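Local coordinates for SsfS6 (Streptomyces sp. SF2575, PDB 4FZR), which belongs to the GT-B clan and is a two-domain protein of the erythromycin biosynthesis protein CIII-like family, with a Rossmann-like parallel sheet in each half, at residues 190-195 against 202-207; 323-328 against 334-339; 340-345 against 376-381. All blocks are in the same frame, centred on the assembly; numbering follows the deposited sequence. Where two conformers were deposited one is given.

Contact 1 of 3, residues 190-195 against 202-207; sequences CPPSME and TTKMRY
The flat group of this contact is the carboxylate of Glu195, which NZ of Lys204 approaches on the syn side of OE1, near both oxygens. NZ of Lys204 lies 3.1 Å from OE1 of Glu195, 28° out of the carboxylate plane. OE2 of Glu195 accepts a weak hydrogen bond from the same NZ, as part of the salt bridge. The setting is the edge of the Rossmann-like parallel sheet of the N-terminal half. Lys204 stands on strand 203-204, at one edge of the sheet, and residues 190-195 belong to the loop that leaves the adjacent strand 185-188. Glu195 and Lys204 reach for each other head-on. The Lys204 chain turns once beyond CG, at chi2, and then runs extended to the loop. On its way CE of Lys204 runs alongside CG of Pro192 at 4.1 Å, the chains heading opposite ways. Asp188, at the end of the adjacent strand, makes a second salt bridge to NZ of Lys204 and also accepts a hydrogen bond from the Cys190 backbone N. The lysine thus ties together the strand end and both ends of the segment 190-195. The remaining bond of NZ is to the backbone: it donates to O of Cys190 at 2.7 Å, with a C=O...N angle of 139° and the donor tilted 25° from the carbonyl plane.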
ATOM      1  N   CYS A 190       7.617  11.019 -18.211  1.00 21.46           N
ATOM      2  CA  CYS A 190       7.570  12.389 -18.710  1.00 26.80           C
ATOM      3  C   CYS A 190       6.428  12.544 -19.715  1.00 24.92           C
ATOM      4  O   CYS A 190       6.262  11.704 -20.601  1.00 22.67           O
ATOM      5  CB  CYS A 190       8.903  12.766 -19.361  1.00 33.84           C
ATOM      6  SG  CYS A 190       8.995  14.481 -19.924  1.00 33.49           S
ATOM      7  N   PRO A 191       5.626  13.612 -19.575  1.00 24.03           N
ATOM      8  CA  PRO A 191       4.592  13.881 -20.585  1.00 30.50           C
ATOM      9  C   PRO A 191       5.231  14.115 -21.958  1.00 31.45           C
ATOM     10  O   PRO A 191       6.185  14.889 -22.048  1.00 29.32           O
ATOM     11  CB  PRO A 191       3.911  15.158 -20.071  1.00 27.11           C
ATOM     12  CG  PRO A 191       4.271  15.241 -18.608  1.00 27.17           C
ATOM     13  CD  PRO A 191       5.613  14.599 -18.481  1.00 22.27           C
ATOM     14  N   PRO A 192       4.727  13.441 -23.009  1.00 33.54           N
ATOM     15  CA  PRO A 192       5.271  13.512 -24.373  1.00 43.26           C
ATOM     16  C   PRO A 192       5.556  14.928 -24.870  1.00 38.85           C
ATOM     17  O   PRO A 192       6.644  15.192 -25.377  1.00 35.51           O
ATOM     18  CB  PRO A 192       4.167  12.869 -25.214  1.00 35.62           C
ATOM     19  CG  PRO A 192       3.565  11.863 -24.301  1.00 32.98           C
ATOM     20  CD  PRO A 192       3.624  12.466 -22.919  1.00 32.41           C
ATOM     21  N   SER A 193       4.597  15.832 -24.706  1.00 35.01           N
ATOM     22  CA  SER A 193       4.730  17.187 -25.226  1.00 32.83           C
ATOM     23  C   SER A 193       5.799  17.989 -24.487  1.00 43.34           C
ATOM     24  O   SER A 193       5.912  19.199 -24.675  1.00 48.04           O
ATOM     25  CB  SER A 193       3.393  17.922 -25.113  1.00 38.77           C
ATOM     26  OG  SER A 193       3.186  18.402 -23.795  1.00 40.52           O
HETATM   27  N   MSE A 194       6.592  17.315 -23.660  1.00 37.26           N
HETATM   28  CA  MSE A 194       7.459  18.003 -22.722  1.00 31.72           C
HETATM   29  C   MSE A 194       8.893  17.503 -22.837  1.00 45.15           C
HETATM   30  O   MSE A 194       9.713  17.741 -21.951  1.00 54.09           O
HETATM   31  CB  MSE A 194       6.934  17.759 -21.311  1.00 45.63           C
HETATM   32  CG  MSE A 194       7.280  18.821 -20.294  1.00 44.59           C
HETATM   33 SE   MSE A 194       6.612  18.329 -18.526  1.00 48.57          SE
HETATM   34  CE  MSE A 194       7.707  19.532 -17.452  1.00 36.48           C
ATOM     35  N   GLU A 195       9.194  16.811 -23.932  1.00 49.14           N
ATOM     36  CA  GLU A 195      10.523  16.242 -24.121  1.00 55.78           C
ATOM     37  C   GLU A 195      11.058  16.530 -25.519  1.00 55.06           C
ATOM     38  O   GLU A 195      12.269  16.510 -25.745  1.00 67.60           O
ATOM     39  CB  GLU A 195      10.484  14.735 -23.883  1.00 55.20           C
ATOM     40  CG  GLU A 195       9.664  13.987 -24.910  1.00 59.53           C
ATOM     41  CD  GLU A 195       9.305  12.590 -24.459  1.00 48.68           C
ATOM     42  OE1 GLU A 195       9.932  12.099 -23.497  1.00 61.10           O
ATOM     43  OE2 GLU A 195       8.391  11.987 -25.058  1.00 52.03           O
ATOM     44  N   THR A 202      11.444   3.068 -24.933  1.00 42.75           N
ATOM     45  CA  THR A 202      10.768   3.160 -23.648  1.00 40.35           C
ATOM     46  C   THR A 202       9.256   3.031 -23.778  1.00 41.35           C
ATOM     47  O   THR A 202       8.703   3.046 -24.875  1.00 42.36           O
ATOM     48  CB  THR A 202      11.083   4.495 -22.956  1.00 45.75           C
ATOM     49  OG1 THR A 202      10.543   5.575 -23.728  1.00 46.29           O
ATOM     50  CG2 THR A 202      12.586   4.674 -22.811  1.00 41.16           C
ATOM     51  N   THR A 203       8.596   2.909 -22.632  1.00 39.70           N
ATOM     52  CA  THR A 203       7.149   2.787 -22.577  1.00 32.16           C
ATOM     53  C   THR A 203       6.619   3.838 -21.616  1.00 29.21           C
ATOM     54  O   THR A 203       7.050   3.904 -20.466  1.00 34.80           O
ATOM     55  CB  THR A 203       6.725   1.388 -22.083  1.00 31.27           C
ATOM     56  OG1 THR A 203       7.431   0.378 -22.817  1.00 37.70           O
ATOM     57  CG2 THR A 203       5.232   1.183 -22.253  1.00 31.72           C
ATOM     58  N   LYS A 204       5.697   4.670 -22.088  1.00 29.36           N
ATOM     59  CA  LYS A 204       5.114   5.701 -21.240  1.00 26.09           C
ATOM     60  C   LYS A 204       4.275   5.077 -20.131  1.00 23.93           C
ATOM     61  O   LYS A 204       3.667   4.025 -20.320  1.00 22.90           O
ATOM     62  CB  LYS A 204       4.239   6.649 -22.065  1.00 22.28           C
ATOM     63  CG  LYS A 204       5.005   7.592 -22.973  1.00 36.88           C
ATOM     64  CD  LYS A 204       5.994   8.427 -22.182  1.00 31.44           C
ATOM     65  CE  LYS A 204       6.692   9.445 -23.060  1.00 37.24           C
ATOM     66  NZ  LYS A 204       7.736  10.196 -22.314  1.00 37.66           N
HETATM   67  N   MSE A 205       4.249   5.736 -18.976  1.00 19.05           N
HETATM   68  CA  MSE A 205       3.381   5.332 -17.878  1.00 22.81           C
HETATM   69  C   MSE A 205       2.914   6.555 -17.097  1.00 19.85           C
HETATM   70  O   MSE A 205       3.682   7.482 -16.856  1.00 17.69           O
HETATM   71  CB  MSE A 205       4.105   4.380 -16.924  1.00 15.92           C
HETATM   72  CG  MSE A 205       3.177   3.772 -15.866  1.00 28.51           C
HETATM   73 SE   MSE A 205       4.052   3.142 -14.229  1.00 27.80          SE
HETATM   74  CE  MSE A 205       4.797   1.485 -14.826  1.00 19.78           C
ATOM     75  N   ARG A 206       1.646   6.547 -16.704  0.52 18.53           N
ATOM     76  CA  ARG A 206       1.077   7.625 -15.905  0.52 18.44           C
ATOM     77  C   ARG A 206       1.655   7.595 -14.492  0.52 17.98           C
ATOM     78  O   ARG A 206       1.700   6.544 -13.857  0.52 20.45           O
ATOM     79  CB  ARG A 206      -0.443   7.478 -15.849  0.52 18.32           C
ATOM     80  CG  ARG A 206      -1.152   8.551 -15.046  0.52 18.49           C
ATOM     81  CD  ARG A 206      -2.641   8.262 -14.965  0.52 20.04           C
ATOM     82  NE  ARG A 206      -3.326   9.145 -14.026  0.52 24.18           N
ATOM     83  CZ  ARG A 206      -4.629   9.093 -13.768  0.52 20.94           C
ATOM     84  NH1 ARG A 206      -5.397   8.202 -14.380  0.52 20.42           N
ATOM     85  NH2 ARG A 206      -5.170   9.935 -12.898  0.52 21.61           N
ATOM     86  N   TYR A 207       2.101   8.750 -14.009  1.00 13.06           N
ATOM     87  CA  TYR A 207       2.679   8.850 -12.678  1.00 13.07           C
ATOM     88  C   TYR A 207       1.589   8.938 -11.627  1.00 20.05           C
ATOM     89  O   TYR A 207       0.859   9.926 -11.562  1.00 14.72           O
ATOM     90  CB  TYR A 207       3.576  10.078 -12.578  1.00 14.74           C
ATOM     91  CG  TYR A 207       4.224  10.256 -11.227  1.00 22.26           C
ATOM     92  CD1 TYR A 207       5.393   9.577 -10.904  1.00 24.77           C
ATOM     93  CD2 TYR A 207       3.677  11.111 -10.279  1.00 18.43           C
ATOM     94  CE1 TYR A 207       5.998   9.743  -9.673  1.00 27.07           C
ATOM     95  CE2 TYR A 207       4.277  11.286  -9.045  1.00 19.96           C
ATOM     96  CZ  TYR A 207       5.437  10.599  -8.747  1.00 26.32           C
ATOM     97  OH  TYR A 207       6.040  10.763  -7.521  1.00 35.30           O
TER

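Contact 2 of 3, residues 323-328 against 334-339; sequences QVSVPV and DSARLL
Gln323 lays its side-chain amide against the end of Leu339, the two side chains lying nearly perpendicular. CD2 of Leu339 is 3.4 Å from OE1 of Gln323 and 3.5 Å from CD of Gln323. The other methyl, CD1 of Leu339, packs against NE2 of Gln323 at 3.7 Å. Leu339 has CG anti to its own backbone N (chi1 -175°), which carries both methyls toward the strand. The amide is not left to apolar contacts alone. Its OE1 accepts a hydrogen bond from His306 NE2, and its NE2 gives a weak one to the backbone O of Thr313. These bonds help to fix the rotation of the amide beside the leucine methyls. One helical turn earlier, Ala336 meets the strand end with its CB. CG of Pro327 touches CB of Ala336 at 3.7 Å, and OG of Ser325 lies 4.0 Å from that methyl. No hydrogen bond joins the two segments. The contact packs the first strand of a beta-alpha-beta unit on its crossover helix: strand 323-325, helix 333-341, strand 345-347. Strand 323-325 runs between strands 303-306 and 345-347 in the parallel sheet, and Leu317 of helix 310-318 touches both Gln323 and Leu339.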
ATOM      1  N   GLN A 323       3.936  25.444 -10.262  1.00 24.48           N
ATOM      2  CA  GLN A 323       4.985  25.267  -9.268  1.00 26.50           C
ATOM      3  C   GLN A 323       6.041  26.358  -9.331  1.00 33.80           C
ATOM      4  O   GLN A 323       6.407  26.822 -10.412  1.00 30.42           O
ATOM      5  CB  GLN A 323       5.688  23.921  -9.475  1.00 27.12           C
ATOM      6  CG  GLN A 323       4.874  22.883 -10.229  1.00 32.98           C
ATOM      7  CD  GLN A 323       5.643  21.593 -10.451  1.00 31.22           C
ATOM      8  OE1 GLN A 323       6.633  21.323  -9.771  1.00 23.19           O
ATOM      9  NE2 GLN A 323       5.197  20.795 -11.414  1.00 33.29           N
ATOM     10  N   VAL A 324       6.533  26.757  -8.163  1.00 29.99           N
ATOM     11  CA  VAL A 324       7.760  27.529  -8.090  1.00 32.86           C
ATOM     12  C   VAL A 324       8.836  26.591  -7.561  1.00 36.79           C
ATOM     13  O   VAL A 324       8.806  26.177  -6.401  1.00 30.51           O
ATOM     14  CB  VAL A 324       7.639  28.762  -7.180  1.00 35.27           C
ATOM     15  CG1 VAL A 324       8.951  29.540  -7.183  1.00 32.90           C
ATOM     16  CG2 VAL A 324       6.473  29.650  -7.625  1.00 26.08           C
ATOM     17  N   SER A 325       9.771  26.237  -8.433  1.00 37.31           N
ATOM     18  CA  SER A 325      10.840  25.321  -8.076  1.00 38.90           C
ATOM     19  C   SER A 325      12.132  26.071  -7.776  1.00 51.14           C
ATOM     20  O   SER A 325      12.608  26.851  -8.603  1.00 45.03           O
ATOM     21  CB  SER A 325      11.067  24.325  -9.215  1.00 33.58           C
ATOM     22  OG  SER A 325      12.176  23.485  -8.954  1.00 45.41           O
ATOM     23  N   VAL A 326      12.688  25.840  -6.588  1.00 47.80           N
ATOM     24  CA  VAL A 326      14.003  26.371  -6.241  1.00 45.89           C
ATOM     25  C   VAL A 326      14.982  25.204  -6.086  1.00 48.47           C
ATOM     26  O   VAL A 326      15.292  24.778  -4.972  1.00 41.11           O
ATOM     27  CB  VAL A 326      13.963  27.261  -4.971  1.00 38.53           C
ATOM     28  CG1 VAL A 326      13.357  26.522  -3.776  1.00 46.86           C
ATOM     29  CG2 VAL A 326      15.355  27.797  -4.648  1.00 46.43           C
ATOM     30  N   PRO A 327      15.475  24.685  -7.221  1.00 52.76           N
ATOM     31  CA  PRO A 327      16.253  23.441  -7.267  1.00 57.96           C
ATOM     32  C   PRO A 327      17.540  23.501  -6.449  1.00 66.97           C
ATOM     33  O   PRO A 327      18.145  24.566  -6.317  1.00 69.33           O
ATOM     34  CB  PRO A 327      16.571  23.281  -8.760  1.00 52.64           C
ATOM     35  CG  PRO A 327      15.592  24.158  -9.468  1.00 61.40           C
ATOM     36  CD  PRO A 327      15.368  25.305  -8.552  1.00 56.98           C
ATOM     37  N   VAL A 328      17.940  22.355  -5.904  1.00 75.95           N
ATOM     38  CA  VAL A 328      19.151  22.256  -5.099  1.00 75.84           C
ATOM     39  C   VAL A 328      20.049  21.159  -5.657  1.00 77.27           C
ATOM     40  O   VAL A 328      21.126  21.429  -6.189  1.00 58.10           O
ATOM     41  CB  VAL A 328      18.821  21.912  -3.635  1.00 79.02           C
ATOM     42  CG1 VAL A 328      19.958  22.337  -2.727  1.00 77.57           C
ATOM     43  CG2 VAL A 328      17.512  22.563  -3.217  1.00 57.34           C
ATOM     44  N   ASP A 334      17.608  19.228 -14.707  1.00 52.68           N
ATOM     45  CA  ASP A 334      17.009  18.989 -16.017  1.00 52.48           C
ATOM     46  C   ASP A 334      15.483  19.022 -15.973  1.00 53.77           C
ATOM     47  O   ASP A 334      14.839  19.475 -16.920  1.00 46.26           O
ATOM     48  CB  ASP A 334      17.473  17.640 -16.575  1.00 61.12           C
ATOM     49  CG  ASP A 334      18.926  17.655 -17.011  1.00 70.41           C
ATOM     50  OD1 ASP A 334      19.689  18.520 -16.529  1.00 68.98           O
ATOM     51  OD2 ASP A 334      19.304  16.797 -17.836  1.00 71.49           O
ATOM     52  N   SER A 335      14.907  18.530 -14.879  1.00 51.75           N
ATOM     53  CA  SER A 335      13.453  18.488 -14.735  1.00 56.03           C
ATOM     54  C   SER A 335      12.861  19.880 -14.508  1.00 47.80           C
ATOM     55  O   SER A 335      11.739  20.162 -14.932  1.00 41.64           O
ATOM     56  CB  SER A 335      13.045  17.540 -13.600  1.00 48.16           C
ATOM     57  OG  SER A 335      13.667  17.880 -12.372  1.00 67.55           O
ATOM     58  N   ALA A 336      13.619  20.751 -13.851  1.00 47.77           N
ATOM     59  CA  ALA A 336      13.158  22.110 -13.586  1.00 42.93           C
ATOM     60  C   ALA A 336      13.215  22.954 -14.859  1.00 50.76           C
ATOM     61  O   ALA A 336      12.384  23.840 -15.064  1.00 40.61           O
ATOM     62  CB  ALA A 336      13.985  22.748 -12.479  1.00 35.53           C
ATOM     63  N   ARG A 337      14.194  22.671 -15.712  1.00 45.73           N
ATOM     64  CA  ARG A 337      14.303  23.347 -16.999  1.00 45.49           C
ATOM     65  C   ARG A 337      13.111  22.972 -17.871  1.00 44.48           C
ATOM     66  O   ARG A 337      12.406  23.841 -18.386  1.00 39.69           O
ATOM     67  CB  ARG A 337      15.611  22.972 -17.699  1.00 46.84           C
ATOM     68  CG  ARG A 337      16.853  23.497 -17.000  1.00 56.01           C
ATOM     69  CD  ARG A 337      18.125  23.081 -17.720  1.00 64.88           C
ATOM     70  NE  ARG A 337      19.254  22.959 -16.799  1.00 67.48           N
ATOM     71  CZ  ARG A 337      20.533  23.010 -17.160  1.00 68.44           C
ATOM     72  NH1 ARG A 337      20.872  23.194 -18.430  1.00 68.61           N
ATOM     73  NH2 ARG A 337      21.482  22.887 -16.243  1.00 63.10           N
ATOM     74  N   LEU A 338      12.896  21.669 -18.030  1.00 42.75           N
ATOM     75  CA  LEU A 338      11.750  21.159 -18.769  1.00 35.21           C
ATOM     76  C   LEU A 338      10.471  21.824 -18.283  1.00 34.21           C
ATOM     77  O   LEU A 338       9.622  22.223 -19.080  1.00 36.34           O
ATOM     78  CB  LEU A 338      11.634  19.645 -18.582  1.00 45.82           C
ATOM     79  CG  LEU A 338      12.240  18.751 -19.665  1.00 57.62           C
ATOM     80  CD1 LEU A 338      13.664  19.171 -20.008  1.00 50.64           C
ATOM     81  CD2 LEU A 338      12.191  17.297 -19.210  1.00 39.11           C
ATOM     82  N   LEU A 339      10.349  21.942 -16.965  1.00 29.81           N
ATOM     83  CA  LEU A 339       9.161  22.511 -16.342  1.00 35.59           C
ATOM     84  C   LEU A 339       8.988  23.982 -16.704  1.00 36.56           C
ATOM     85  O   LEU A 339       7.885  24.426 -17.028  1.00 35.60           O
ATOM     86  CB  LEU A 339       9.242  22.350 -14.822  1.00 41.91           C
ATOM     87  CG  LEU A 339       8.018  22.796 -14.019  1.00 43.71           C
ATOM     88  CD1 LEU A 339       6.754  22.109 -14.521  1.00 30.36           C
ATOM     89  CD2 LEU A 339       8.236  22.517 -12.541  1.00 51.99           C
TER

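Contact 3 of 3, residues 340-345 against 376-381; sequences HAAGAG and RRLAAE
Leu378 and Ala342 have the most surface buried here, and Arg377 comes next. One methyl of Leu378 does the apolar work. Its CD1 rests against CB of Ala344 at 3.6 Å and against CB of Ala342 at 4.1 Å, so the leucine meets two alanines of the turn at the end of helix 333-341. With chi1 at -72° and CD1 anti to CA (chi2 170°), the leucine extends CD1 to the alanines. Between them the chain turns at Gly343. This residue has positive phi and closes the helix with a Schellman motif. The turn brings CB of Ala342 and CB of Ala344 toward the same helix. Arg377 lies beside the leucine and takes a bent course. Its chain runs extended as far as chi3 and folds there (58°). The guanidinium then presents its edge to the backbone of Ala342, whose O lies near the guanidinium plane, 3.4 Å from NH2 of Arg377. The clearer partner of NH2 is OD1 of Asn374, one turn back on the same helix. Asn374 also reaches the turn, through a weak hydrogen bond from its ND2 to O of Gly343. The contact is thus small and mostly apolar, with the Arg377 guanidinium and the Asn374 amide beside the backbone oxygens of Ala342 and Gly343. It packs helix 370-382 against the link between helix 333-341 and strand 345-347, an edge strand of the C-terminal sheet, while Ser193 and Met194 of the N-terminal half also touch Leu378.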
ATOM      1  N   HIS A 340      10.084  24.732 -16.649  1.00 45.36           N
ATOM      2  CA  HIS A 340      10.055  26.161 -16.934  1.00 35.55           C
ATOM      3  C   HIS A 340       9.657  26.438 -18.381  1.00 41.90           C
ATOM      4  O   HIS A 340       8.861  27.340 -18.657  1.00 44.08           O
ATOM      5  CB  HIS A 340      11.425  26.776 -16.662  1.00 39.62           C
ATOM      6  CG  HIS A 340      11.437  28.270 -16.742  1.00 52.75           C
ATOM      7  ND1 HIS A 340      10.805  29.064 -15.810  1.00 54.22           N
ATOM      8  CD2 HIS A 340      11.987  29.115 -17.645  1.00 44.00           C
ATOM      9  CE1 HIS A 340      10.973  30.334 -16.129  1.00 44.78           C
ATOM     10  NE2 HIS A 340      11.688  30.393 -17.238  1.00 56.12           N
ATOM     11  N   ALA A 341      10.219  25.658 -19.298  1.00 35.82           N
ATOM     12  CA  ALA A 341       9.965  25.825 -20.727  1.00 33.46           C
ATOM     13  C   ALA A 341       8.510  25.524 -21.083  1.00 39.42           C
ATOM     14  O   ALA A 341       7.954  26.120 -22.005  1.00 46.34           O
ATOM     15  CB  ALA A 341      10.906  24.930 -21.540  1.00 22.51           C
ATOM     16  N   ALA A 342       7.897  24.603 -20.345  1.00 41.11           N
ATOM     17  CA  ALA A 342       6.517  24.199 -20.599  1.00 31.94           C
ATOM     18  C   ALA A 342       5.514  25.223 -20.065  1.00 29.92           C
ATOM     19  O   ALA A 342       4.315  25.123 -20.326  1.00 36.79           O
ATOM     20  CB  ALA A 342       6.254  22.828 -19.988  1.00 31.61           C
ATOM     21  N   GLY A 343       6.006  26.201 -19.312  1.00 26.58           N
ATOM     22  CA  GLY A 343       5.164  27.263 -18.789  1.00 32.25           C
ATOM     23  C   GLY A 343       4.284  26.818 -17.637  1.00 32.82           C
ATOM     24  O   GLY A 343       3.330  27.507 -17.276  1.00 35.78           O
ATOM     25  N   ALA A 344       4.607  25.670 -17.049  1.00 32.82           N
ATOM     26  CA  ALA A 344       3.797  25.118 -15.969  1.00 35.32           C
ATOM     27  C   ALA A 344       4.275  25.600 -14.603  1.00 29.63           C
ATOM     28  O   ALA A 344       3.608  25.384 -13.594  1.00 34.75           O
ATOM     29  CB  ALA A 344       3.799  23.598 -16.028  1.00 30.92           C
ATOM     30  N   GLY A 345       5.427  26.258 -14.569  1.00 32.24           N
ATOM     31  CA  GLY A 345       5.959  26.770 -13.320  1.00 26.70           C
ATOM     32  C   GLY A 345       7.201  27.604 -13.545  1.00 39.15           C
ATOM     33  O   GLY A 345       7.658  27.756 -14.679  1.00 40.17           O
ATOM     34  N   ARG A 376      -2.443  22.349 -15.909  1.00 27.00           N
ATOM     35  CA  ARG A 376      -3.621  21.515 -16.114  1.00 26.68           C
ATOM     36  C   ARG A 376      -3.553  20.784 -17.450  1.00 28.90           C
ATOM     37  O   ARG A 376      -4.025  19.654 -17.568  1.00 32.69           O
ATOM     38  CB  ARG A 376      -4.894  22.358 -16.052  1.00 26.44           C
ATOM     39  CG  ARG A 376      -5.172  22.967 -14.690  1.00 27.21           C
ATOM     40  CD  ARG A 376      -6.492  23.714 -14.694  1.00 29.76           C
ATOM     41  NE  ARG A 376      -6.851  24.208 -13.368  1.00 29.99           N
ATOM     42  CZ  ARG A 376      -7.931  24.940 -13.113  1.00 39.68           C
ATOM     43  NH1 ARG A 376      -8.763  25.268 -14.093  1.00 35.20           N
ATOM     44  NH2 ARG A 376      -8.180  25.345 -11.875  1.00 47.05           N
ATOM     45  N   ARG A 377      -2.972  21.431 -18.457  1.00 32.58           N
ATOM     46  CA  ARG A 377      -2.784  20.795 -19.758  1.00 33.34           C
ATOM     47  C   ARG A 377      -1.900  19.560 -19.617  1.00 22.92           C
ATOM     48  O   ARG A 377      -2.201  18.504 -20.173  1.00 26.56           O
ATOM     49  CB  ARG A 377      -2.161  21.767 -20.765  1.00 27.43           C
ATOM     50  CG  ARG A 377      -1.749  21.103 -22.077  1.00 31.99           C
ATOM     51  CD  ARG A 377      -1.144  22.089 -23.069  1.00 36.04           C
ATOM     52  NE  ARG A 377       0.027  22.772 -22.528  1.00 31.86           N
ATOM     53  CZ  ARG A 377       1.233  22.221 -22.406  1.00 30.84           C
ATOM     54  NH1 ARG A 377       1.449  20.966 -22.776  1.00 34.05           N
ATOM     55  NH2 ARG A 377       2.234  22.929 -21.904  1.00 28.14           N
ATOM     56  N   LEU A 378      -0.812  19.706 -18.867  1.00 22.85           N
ATOM     57  CA  LEU A 378       0.141  18.619 -18.658  1.00 23.20           C
ATOM     58  C   LEU A 378      -0.464  17.505 -17.811  1.00 23.57           C
ATOM     59  O   LEU A 378      -0.277  16.322 -18.105  1.00 16.66           O
ATOM     60  CB  LEU A 378       1.406  19.153 -17.987  1.00 21.10           C
ATOM     61  CG  LEU A 378       2.300  20.007 -18.885  1.00 21.21           C
ATOM     62  CD1 LEU A 378       3.385  20.682 -18.069  1.00 25.04           C
ATOM     63  CD2 LEU A 378       2.911  19.155 -19.988  1.00 22.27           C
ATOM     64  N   ALA A 379      -1.183  17.883 -16.760  1.00 18.16           N
ATOM     65  CA  ALA A 379      -1.893  16.912 -15.935  1.00 24.47           C
ATOM     66  C   ALA A 379      -2.827  16.088 -16.811  1.00 24.15           C
ATOM     67  O   ALA A 379      -2.847  14.859 -16.735  1.00 25.35           O
ATOM     68  CB  ALA A 379      -2.683  17.613 -14.834  1.00 23.62           C
ATOM     69  N   ALA A 380      -3.589  16.776 -17.654  1.00 27.81           N
ATOM     70  CA  ALA A 380      -4.547  16.124 -18.537  1.00 24.89           C
ATOM     71  C   ALA A 380      -3.838  15.196 -19.522  1.00 26.65           C
ATOM     72  O   ALA A 380      -4.361  14.141 -19.880  1.00 26.23           O
ATOM     73  CB  ALA A 380      -5.368  17.168 -19.280  1.00 32.76           C
ATOM     74  N   GLU A 381      -2.646  15.595 -19.958  1.00 17.37           N
ATOM     75  CA  GLU A 381      -1.856  14.781 -20.878  1.00 22.40           C
ATOM     76  C   GLU A 381      -1.371  13.504 -20.186  1.00 26.37           C
ATOM     77  O   GLU A 381      -1.448  12.410 -20.746  1.00 28.71           O
ATOM     78  CB  GLU A 381      -0.661  15.575 -21.420  1.00 23.71           C
ATOM     79  CG  GLU A 381       0.213  14.781 -22.391  1.00 26.79           C
ATOM     80  CD  GLU A 381       1.414  15.561 -22.901  1.00 38.99           C
ATOM     81  OE1 GLU A 381       1.631  16.705 -22.447  1.00 32.84           O
ATOM     82  OE2 GLU A 381       2.144  15.023 -23.761  1.00 45.11           O
TER

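Overall arrangement
The three contacts gather where the two halves of the chain meet. Contact 1 lies at the edge of the N-terminal sheet, and contacts 2 and 3 belong to the C-terminal half, where they share helix 333-341. The centre of contact 3 is about 12 Å from the centres of both others; those of contacts 1 and 2 are about 17 Å apart. Segment 190-195 bridges the halves. CE of Met194, a selenomethionine, packs 3.5 Å from CA of Leu339, and OG of Ser193 makes a probable hydrogen bond of 2.7 Å to OE1 of Glu381. Within the C-terminal half, CD1 of Leu339 meets CB of Ala344 at 3.6 Å, making contacts 2 and 3 continuous.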